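Local coordinates for protein putative transcriptional regulator (MarR/EmrR family) (Acinetobacter sp. ADP1, PDB 3NRV) that probably binds DNA as a dimeric transcriptional regulator of the MarR/EmrR family, using a winged helix-turn-helix domain, at residues I46-L49 with D54-V57. Sequence-based numbering, arbitrary orientation. Where two conformers were deposited one is given.
Sequences ISVL and DCSV. With SO4 (sulfate ion), chain N.
With chi1 near -72°, C55 turns SG back beside its own backbone N and toward helix 40-51. L49 has CG anti to its carbonyl carbon; chi2 of 178° sends CD1 on along the extended path and turns the other branch, CD2, to C55. V48 sends CG1 to the same thiol. The cysteine side chain thus meets both residues at once. L49 CD2 packs against C55 CB at 3.5 Å and lies 4.0 Å from C55 SG. V48 CG1 touches C55 SG more loosely, at 4.1 Å. The contact is wholly apolar and buried; no hydrogen bond joins the two segments. The backbones stay apart, with 6.6 Å between the CA atoms of L49 and C55.

Beyond C55 the chain turns into the next helix. S56 is its N-cap, and its OG accepts a hydrogen bond from the backbone N of K59. A sulfate, probably from the crystallisation liquor, sits by the backbone N of D54 and is also bound by R94 and H89. The modelled distance to D54 is too short to be trusted.

C55 also hydrogen-bonds through its backbone with I98 of strand 97-100, consistent with the short extra strand of winged helix domains. I60 of helix 57-64 packs on C55 and L49, and I63 and L64 on V48, while I98 and L100 of strand 97-100 pack on L49. The contact therefore joins helix 40-51, helix 57-64 and the wing of the winged helix-turn-helix domain.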
ATOM      1  N   ILE C  46      12.677   4.729  -0.852  1.00 21.82           N
ATOM      2  CA  ILE C  46      13.870   4.935  -1.672  1.00 23.23           C
ATOM      3  C   ILE C  46      13.476   5.494  -3.037  1.00 24.31           C
ATOM      4  O   ILE C  46      14.095   6.437  -3.554  1.00 21.87           O
ATOM      5  CB  ILE C  46      14.670   3.604  -1.793  1.00 25.49           C
ATOM      6  CG1 ILE C  46      15.454   3.379  -0.497  1.00 22.82           C
ATOM      7  CG2 ILE C  46      15.624   3.625  -2.979  1.00 24.41           C
ATOM      8  CD1 ILE C  46      15.805   1.963  -0.283  1.00 30.64           C
ATOM      9  N   SER C  47      12.426   4.929  -3.617  0.57 22.78           N
ATOM     10  CA  SER C  47      11.990   5.366  -4.937  0.57 25.44           C
ATOM     11  C   SER C  47      11.469   6.813  -4.900  0.57 29.97           C
ATOM     12  O   SER C  47      11.676   7.591  -5.840  0.57 26.73           O
ATOM     13  CB  SER C  47      10.952   4.399  -5.513  0.57 27.67           C
ATOM     14  OG  SER C  47      10.369   4.940  -6.683  0.57 27.97           O
ATOM     15  N   VAL C  48      10.819   7.189  -3.804  1.00 25.56           N
ATOM     16  CA  VAL C  48      10.390   8.589  -3.642  1.00 27.09           C
ATOM     17  C   VAL C  48      11.601   9.513  -3.512  1.00 25.89           C
ATOM     18  O   VAL C  48      11.665  10.548  -4.156  1.00 30.18           O
ATOM     19  CB  VAL C  48       9.440   8.809  -2.444  1.00 27.96           C
ATOM     20  CG1 VAL C  48       9.228  10.315  -2.180  1.00 25.51           C
ATOM     21  CG2 VAL C  48       8.111   8.131  -2.707  1.00 30.45           C
ATOM     22  N   LEU C  49      12.583   9.117  -2.710  1.00 21.87           N
ATOM     23  CA  LEU C  49      13.779   9.935  -2.519  1.00 24.55           C
ATOM     24  C   LEU C  49      14.562  10.128  -3.828  1.00 33.70           C
ATOM     25  O   LEU C  49      15.188  11.166  -4.042  1.00 28.04           O
ATOM     26  CB  LEU C  49      14.676   9.340  -1.428  1.00 22.49           C
ATOM     27  CG  LEU C  49      14.071   9.253  -0.018  1.00 25.39           C
ATOM     28  CD1 LEU C  49      15.002   8.613   0.941  1.00 22.74           C
ATOM     29  CD2 LEU C  49      13.719  10.656   0.466  1.00 26.78           C
ATOM     30  N   ASP C  54      13.769  17.944  -1.527  1.00 50.25           N
ATOM     31  CA  ASP C  54      13.311  18.366  -0.218  1.00 52.62           C
ATOM     32  C   ASP C  54      12.263  17.418   0.335  1.00 44.86           C
ATOM     33  O   ASP C  54      11.148  17.829   0.682  1.00 47.81           O
ATOM     34  CB  ASP C  54      12.803  19.813  -0.250  1.00 68.56           C
ATOM     35  CG  ASP C  54      12.159  20.184  -1.574  1.00 73.06           C
ATOM     36  OD1 ASP C  54      12.826  20.851  -2.388  1.00 85.13           O
ATOM     37  OD2 ASP C  54      10.986  19.824  -1.802  1.00 69.97           O
ATOM     38  N   CYS C  55      12.623  16.140   0.419  1.00 35.07           N
ATOM     39  CA  CYS C  55      11.741  15.168   1.035  1.00 37.03           C
ATOM     40  C   CYS C  55      11.836  15.228   2.548  1.00 39.81           C
ATOM     41  O   CYS C  55      12.763  14.685   3.136  1.00 39.78           O
ATOM     42  CB  CYS C  55      12.075  13.763   0.541  1.00 33.38           C
ATOM     43  SG  CYS C  55      11.542  13.598  -1.164  1.00 37.80           S
ATOM     44  N   SER C  56      10.873  15.901   3.164  1.00 31.21           N
ATOM     45  CA  SER C  56      10.675  15.783   4.600  1.00 32.10           C
ATOM     46  C   SER C  56       9.855  14.529   4.830  1.00 30.29           C
ATOM     47  O   SER C  56       9.332  13.944   3.881  1.00 27.12           O
ATOM     48  CB  SER C  56       9.857  16.975   5.096  1.00 32.40           C
ATOM     49  OG  SER C  56       8.653  17.036   4.349  1.00 31.90           O
ATOM     50  N   VAL C  57       9.704  14.131   6.089  1.00 29.81           N
ATOM     51  CA  VAL C  57       8.807  13.031   6.414  1.00 26.06           C
ATOM     52  C   VAL C  57       7.396  13.362   5.958  1.00 29.58           C
ATOM     53  O   VAL C  57       6.682  12.496   5.436  1.00 27.55           O
ATOM     54  CB  VAL C  57       8.850  12.707   7.924  1.00 28.34           C
ATOM     55  CG1 VAL C  57       7.744  11.759   8.313  1.00 30.20           C
ATOM     56  CG2 VAL C  57      10.211  12.129   8.281  1.00 29.07           C
TER
HETATM   57  S   SO4 N 148      17.197  17.926  -1.321  1.00 86.75           S
HETATM   58  O1  SO4 N 148      17.833  17.969   0.001  1.00 55.87           O
HETATM   59  O2  SO4 N 148      15.943  17.182  -1.261  1.00 53.50           O
HETATM   60  O3  SO4 N 148      16.952  19.283  -1.805  1.00 85.67           O
HETATM   61  O4  SO4 N 148      18.089  17.260  -2.271  1.00 92.93           O